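Local coordinates for protein ESXA (Geobacillus thermodenitrificans, PDB 3ZBH) that is of unknown function but, as a WXG100 (ESAT-6-like) protein, is probably exported by a type VII secretion system, at residues Arg15-Gln20 and Gln77-Ser82; Asn27-Ile32 and Lys67-Leu72. All blocks are in the same frame, centred on the assembly; numbering follows the deposited sequence.

Contact 1. Residues Arg15-Gln20 and Gln77-Ser82; sequences RGVARQ and QQLHNS. With ACT (acetate ion), chain N; PO4 (phosphate ion), chain J.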
loop_
_atom_site.group_PDB
_atom_site.type_symbol
_atom_site.label_atom_id
_atom_site.label_comp_id
_atom_site.label_asym_id
_atom_site.label_seq_id
_atom_site.Cartn_x
_atom_site.Cartn_y
_atom_site.Cartn_z
ATOM N N ARG B 15 -1.216 -19.996 -10.264
ATOM C CA ARG B 15 -1.234 -18.843 -11.178
ATOM C C ARG B 15 -2.169 -17.747 -10.695
ATOM O O ARG B 15 -1.878 -16.562 -10.853
ATOM C CB ARG B 15 -1.621 -19.272 -12.583
ATOM C CG ARG B 15 -0.541 -20.110 -13.219
ATOM C CD ARG B 15 -0.951 -20.731 -14.538
ATOM N NE ARG B 15 0.232 -21.413 -15.072
ATOM C CZ ARG B 15 0.220 -22.619 -15.627
ATOM N NH1 ARG B 15 -0.923 -23.290 -15.736
ATOM N NH2 ARG B 15 1.352 -23.134 -16.072
ATOM N N GLY B 16 -3.322 -18.154 -10.179
ATOM C CA GLY B 16 -4.250 -17.218 -9.516
ATOM C C GLY B 16 -3.577 -16.384 -8.431
ATOM O O GLY B 16 -3.751 -15.156 -8.352
ATOM N N VAL B 17 -2.834 -17.054 -7.562
ATOM C CA VAL B 17 -2.137 -16.370 -6.493
ATOM C C VAL B 17 -0.962 -15.540 -7.040
ATOM O O VAL B 17 -0.718 -14.436 -6.556
ATOM C CB VAL B 17 -1.681 -17.345 -5.383
ATOM C CG1 VAL B 17 -0.957 -16.557 -4.309
ATOM C CG2 VAL B 17 -2.920 -18.036 -4.774
ATOM N N ALA B 18 -0.283 -16.052 -8.061
ATOM C CA ALA B 18 0.791 -15.276 -8.705
ATOM C C ALA B 18 0.236 -13.948 -9.238
ATOM O O ALA B 18 0.849 -12.901 -9.078
ATOM C CB ALA B 18 1.395 -16.061 -9.841
ATOM N N ARG B 19 -0.935 -14.006 -9.859
ATOM C CA ARG B 19 -1.545 -12.780 -10.404
ATOM C C ARG B 19 -1.901 -11.779 -9.322
ATOM O O ARG B 19 -1.737 -10.583 -9.509
ATOM C CB ARG B 19 -2.741 -13.106 -11.293
ATOM C CG ARG B 19 -2.330 -13.571 -12.701
ATOM C CD ARG B 19 -3.514 -13.582 -13.681
ATOM N NE ARG B 19 -4.589 -14.473 -13.217
ATOM C CZ ARG B 19 -4.643 -15.787 -13.443
ATOM N NH1 ARG B 19 -3.690 -16.397 -14.144
ATOM N NH2 ARG B 19 -5.655 -16.488 -12.968
ATOM N N GLN B 20 -2.335 -12.252 -8.166
ATOM C CA GLN B 20 -2.584 -11.370 -7.019
ATOM C C GLN B 20 -1.322 -10.664 -6.573
ATOM O O GLN B 20 -1.335 -9.446 -6.308
ATOM C CB GLN B 20 -3.124 -12.154 -5.837
ATOM C CG GLN B 20 -4.481 -12.792 -6.044
ATOM C CD GLN B 20 -4.970 -13.355 -4.735
ATOM O OE1 GLN B 20 -5.652 -12.667 -3.975
ATOM N NE2 GLN B 20 -4.559 -14.571 -4.426
ATOM N N GLN B 77 6.650 -13.984 -9.627
ATOM C CA GLN B 77 7.410 -14.677 -10.643
ATOM C C GLN B 77 7.683 -16.145 -10.229
ATOM O O GLN B 77 7.567 -17.066 -11.056
ATOM C CB GLN B 77 8.730 -13.953 -10.929
ATOM C CG GLN B 77 9.582 -14.693 -11.975
ATOM C CD GLN B 77 8.868 -14.775 -13.304
ATOM O OE1 GLN B 77 8.598 -13.741 -13.916
ATOM N NE2 GLN B 77 8.527 -15.990 -13.751
ATOM N N GLN B 78 8.081 -16.356 -8.984
ATOM C CA GLN B 78 8.399 -17.733 -8.509
ATOM C C GLN B 78 7.151 -18.636 -8.443
ATOM O O GLN B 78 7.247 -19.855 -8.632
ATOM C CB GLN B 78 9.082 -17.684 -7.138
ATOM C CG GLN B 78 10.534 -17.177 -7.157
ATOM C CD GLN B 78 11.431 -17.844 -8.223
ATOM O OE1 GLN B 78 12.349 -17.200 -8.721
ATOM N NE2 GLN B 78 11.158 -19.112 -8.588
ATOM N N LEU B 79 5.992 -18.040 -8.166
ATOM C CA LEU B 79 4.705 -18.773 -8.230
ATOM C C LEU B 79 4.325 -19.210 -9.635
ATOM O O LEU B 79 3.831 -20.312 -9.848
ATOM C CB LEU B 79 3.566 -17.946 -7.633
ATOM C CG LEU B 79 3.573 -17.889 -6.091
ATOM C CD1 LEU B 79 2.645 -16.805 -5.578
ATOM C CD2 LEU B 79 3.179 -19.249 -5.517
ATOM N N HIS B 80 4.532 -18.328 -10.600
ATOM C CA HIS B 80 4.379 -18.722 -11.986
ATOM C C HIS B 80 5.333 -19.838 -12.336
ATOM O O HIS B 80 4.938 -20.775 -13.019
ATOM C CB HIS B 80 4.593 -17.535 -12.926
ATOM C CG HIS B 80 3.350 -16.705 -13.134
ATOM N ND1 HIS B 80 3.302 -15.402 -12.844
ATOM C CD2 HIS B 80 2.093 -17.045 -13.624
ATOM C CE1 HIS B 80 2.083 -14.913 -13.148
ATOM N NE2 HIS B 80 1.344 -15.919 -13.619
ATOM N N ASN B 81 6.582 -19.741 -11.899
ATOM C CA ASN B 81 7.549 -20.828 -12.168
ATOM C C ASN B 81 7.081 -22.143 -11.545
ATOM O O ASN B 81 7.172 -23.199 -12.178
ATOM C CB ASN B 81 8.948 -20.512 -11.615
ATOM C CG ASN B 81 9.649 -19.426 -12.389
ATOM O OD1 ASN B 81 9.200 -19.033 -13.455
ATOM N ND2 ASN B 81 10.728 -18.905 -11.833
ATOM N N SER B 82 6.601 -22.063 -10.301
ATOM C CA SER B 82 6.147 -23.276 -9.593
ATOM C C SER B 82 4.906 -23.847 -10.255
ATOM O O SER B 82 4.722 -25.026 -10.279
ATOM C CB SER B 82 5.807 -22.992 -8.110
ATOM O OG SER B 82 6.959 -22.863 -7.339
HETATM C C ACT N . -0.590 -16.237 -16.188
HETATM O O ACT N . -0.270 -17.427 -16.423
HETATM O OXT ACT N . -1.179 -15.907 -15.128
HETATM C CH3 ACT N . -0.246 -15.170 -17.189
HETATM P P PO4 J . -5.903 -15.389 -1.269
HETATM O O1 PO4 J . -4.533 -15.481 -1.912
HETATM O O2 PO4 J . -5.924 -16.176 0.016
HETATM O O3 PO4 J . -6.913 -15.977 -2.225
HETATM O O4 PO4 J . -6.226 -13.942 -0.947
HETATM O O HOH W 1 2.789 -20.101 -14.866
#

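Contact 2. Residues Asn27-Ile32 and Lys67-Leu72; sequences NVTELI and KMAVLL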
loop_
_atom_site.group_PDB
_atom_site.type_symbol
_atom_site.label_atom_id
_atom_site.label_comp_id
_atom_site.label_asym_id
_atom_site.label_seq_id
_atom_site.Cartn_x
_atom_site.Cartn_y
_atom_site.Cartn_z
ATOM N N ASN B 27 -0.364 -2.013 -7.457
ATOM C CA ASN B 27 -1.011 -1.153 -6.489
ATOM C C ASN B 27 -0.061 -0.393 -5.566
ATOM O O ASN B 27 -0.339 0.764 -5.245
ATOM C CB ASN B 27 -2.045 -1.920 -5.653
ATOM C CG ASN B 27 -3.188 -2.468 -6.495
ATOM O OD1 ASN B 27 -3.508 -1.928 -7.541
ATOM N ND2 ASN B 27 -3.784 -3.554 -6.047
ATOM N N VAL B 28 1.041 -1.029 -5.136
ATOM C CA VAL B 28 2.064 -0.362 -4.315
ATOM C C VAL B 28 2.755 0.791 -5.062
ATOM O O VAL B 28 2.843 1.901 -4.521
ATOM C CB VAL B 28 3.134 -1.352 -3.722
ATOM C CG1 VAL B 28 4.323 -0.613 -3.078
ATOM C CG2 VAL B 28 2.478 -2.248 -2.700
ATOM N N THR B 29 3.242 0.554 -6.292
ATOM C CA THR B 29 3.943 1.632 -6.993
ATOM C C THR B 29 2.989 2.750 -7.443
ATOM O O THR B 29 3.347 3.939 -7.359
ATOM C CB THR B 29 4.825 1.144 -8.173
ATOM O OG1 THR B 29 4.046 0.327 -9.032
ATOM C CG2 THR B 29 6.053 0.349 -7.636
ATOM N N GLU B 30 1.768 2.387 -7.830
ATOM C CA GLU B 30 0.743 3.392 -8.139
ATOM C C GLU B 30 0.458 4.270 -6.922
ATOM O O GLU B 30 0.367 5.499 -7.032
ATOM C CB GLU B 30 -0.508 2.739 -8.721
ATOM C CG GLU B 30 -0.212 2.158 -10.105
ATOM C CD GLU B 30 -1.301 1.257 -10.601
ATOM O OE1 GLU B 30 -2.384 1.265 -9.996
ATOM O OE2 GLU B 30 -1.083 0.551 -11.603
ATOM N N LEU B 31 0.332 3.638 -5.761
ATOM C CA LEU B 31 0.112 4.380 -4.524
ATOM C C LEU B 31 1.278 5.311 -4.200
ATOM O O LEU B 31 1.084 6.475 -3.876
ATOM C CB LEU B 31 -0.130 3.392 -3.368
ATOM C CG LEU B 31 -0.135 3.897 -1.932
ATOM C CD1 LEU B 31 -1.375 4.740 -1.624
ATOM C CD2 LEU B 31 -0.093 2.656 -1.038
ATOM N N ILE B 32 2.493 4.820 -4.299
ATOM C CA ILE B 32 3.639 5.677 -4.057
ATOM C C ILE B 32 3.667 6.903 -4.986
ATOM O O ILE B 32 3.874 8.022 -4.538
ATOM C CB ILE B 32 4.960 4.897 -4.107
ATOM C CG1 ILE B 32 5.038 3.926 -2.914
ATOM C CG2 ILE B 32 6.145 5.863 -4.058
ATOM C CD1 ILE B 32 4.773 4.580 -1.547
ATOM N N LYS B 67 10.620 -1.716 -1.536
ATOM C CA LYS B 67 11.041 -3.082 -1.224
ATOM C C LYS B 67 9.870 -4.053 -1.274
ATOM O O LYS B 67 10.016 -5.195 -1.676
ATOM C CB LYS B 67 11.708 -3.138 0.157
ATOM C CG LYS B 67 13.139 -2.625 0.198
ATOM C CD LYS B 67 13.532 -2.331 1.634
ATOM C CE LYS B 67 14.818 -1.534 1.779
ATOM N NZ LYS B 67 15.991 -2.418 1.539
ATOM N N MET B 68 8.703 -3.613 -0.830
ATOM C CA MET B 68 7.523 -4.471 -0.893
ATOM C C MET B 68 7.179 -4.759 -2.353
ATOM O O MET B 68 6.834 -5.871 -2.711
ATOM C CB MET B 68 6.342 -3.823 -0.181
ATOM C CG MET B 68 5.103 -4.699 -0.159
ATOM S SD MET B 68 5.268 -6.095 0.988
ATOM C CE MET B 68 4.843 -5.268 2.523
ATOM N N ALA B 69 7.219 -3.723 -3.187
ATOM C CA ALA B 69 6.906 -3.923 -4.593
ATOM C C ALA B 69 7.877 -4.935 -5.239
ATOM O O ALA B 69 7.447 -5.815 -5.994
ATOM C CB ALA B 69 6.883 -2.576 -5.328
ATOM N N VAL B 70 9.163 -4.860 -4.921
ATOM C CA VAL B 70 10.113 -5.846 -5.451
ATOM C C VAL B 70 9.740 -7.243 -4.941
ATOM O O VAL B 70 9.643 -8.209 -5.714
ATOM C CB VAL B 70 11.563 -5.512 -5.029
ATOM C CG1 VAL B 70 12.501 -6.674 -5.308
ATOM C CG2 VAL B 70 12.060 -4.246 -5.743
ATOM N N LEU B 71 9.533 -7.350 -3.631
ATOM C CA LEU B 71 9.183 -8.667 -3.027
ATOM C C LEU B 71 7.975 -9.313 -3.673
ATOM O O LEU B 71 8.020 -10.484 -4.037
ATOM C CB LEU B 71 8.884 -8.475 -1.535
ATOM C CG LEU B 71 8.278 -9.671 -0.786
ATOM C CD1 LEU B 71 9.316 -10.764 -0.777
ATOM C CD2 LEU B 71 7.947 -9.207 0.634
ATOM N N LEU B 72 6.881 -8.550 -3.811
ATOM C CA LEU B 72 5.648 -9.091 -4.345
ATOM C C LEU B 72 5.841 -9.553 -5.786
ATOM O O LEU B 72 5.325 -10.567 -6.172
ATOM C CB LEU B 72 4.508 -8.061 -4.283
ATOM C CG LEU B 72 4.141 -7.546 -2.862
ATOM C CD1 LEU B 72 3.204 -6.352 -2.967
ATOM C CD2 LEU B 72 3.604 -8.613 -1.900
#

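Contact 1. Residues Arg15-Gln20 and Gln77-Ser82
The imidazole of H80 lies over the methyl of A18. With CG beside the backbone N and anti to the carbonyl carbon, a chi1 of -85° swings the far end of the H80 ring toward helix 11-45. A18 CB then sits 3.6 Å from the H80 ring centroid, almost on the ring normal, a CH-pi contact over one face that brings it close to both ND1 and CE1. CD2 of the ring comes within 4.1 Å of the aliphatic CG of R15. At the tip, NE2 donates to OXT of an acetate ion at 2.9 Å and 159°, and this oxygen lies in the ring plane at its edge. The same OXT accepts a bond from R19 NH1 at 2.7 Å, so one carboxylate oxygen bridges the two helices on their polar flank. An alanine in place of H80 would probably uncover the A18 methyl and cost acetate OXT its bond from NE2, leaving R19 NH1 without the partner that shares this oxygen.

The two segments belong to the antiparallel helical hairpin of the WXG100 fold, their axes 8.2 Å apart at 167°. The small A18 is consistent with so close an approach: its CB meets L79 CB at 3.6 Å. Beside it, L79 CD1 packs against V17 CG1, and this apolar side continues onto W46 and T41 of the second subunit. R15, extended from CG to NE, runs past H80 at about a right angle; its NE donates to a water that in turn donates to H80 O, while NH2 forms a salt bridge with E87. R19 NH2 is likewise paired with E12, and Q20 NE2 donates to a phosphate oxygen, O1, at 2.7 Å.

Contact 2. Residues Asn27-Ile32 and Lys67-Leu72
V28 holds CG1 anti to its backbone N (chi1 170°), which spreads its two methyls over different residues of segment 67-72: CG1 reaches A69, while V28 CG2 faces L72 CD1 at 4.2 Å and, more loosely, M68 CG. In T29, a chi1 of 52° sets CG2 anti to the carbonyl carbon and aims this methyl, too, at A69. The pairing lies midway along the helix-turn-helix hairpin of WXG100 proteins, where helix 11-45 and helix 48-95 run with their local axes 9.3 Å apart at 160°. The contacts across the segments are all between apolar carbons and modest in extent, burying 154 Å² over both sides. At the centre, A69 CB is 3.9 Å from V28 CG1, and the small methyl receives both neighbouring side chains of the facing helix.

L72 crosses V28 at about a right angle, with only its CD1 reaching the valine. M68 starts out toward the partner helix, but its thioether end turns elsewhere; the residue packs on F65 of the second subunit, and V28 on L31 of that subunit, so this side of the hairpin also serves the dimer. Toward the other flank, T29 rests on E66, and its hydroxyl OG1 makes a weak hydrogen bond to the backbone O of S26. A69 O accepts a hydrogen bond from S25 OG, a polar link between the helices. The T29 methyl, CG2, ends 3.8 Å from A69 CB.

Overall arrangement
Contacts 1 and 2 are successive levels of one hairpin, both joining helix 11-45 to helix 48-95. Their centres lie 16 Å apart and their nearest atoms about 5 Å, without touching. Contact 2 is nearer the middle of the chain, about 5 Å from its centre against 12 Å for contact 1, and lies closer along the sequence to the turn between the helices. Y21 bridges the interval, packing on L79 of contact 1 and L72 of contact 2. Both contacts also face the second subunit. At their margins, contact 1 binds acetate and phosphate, probably from the crystallisation liquor, whereas contact 2 meets through apolar carbons, its L72 side chain about 5 Å from an acetate.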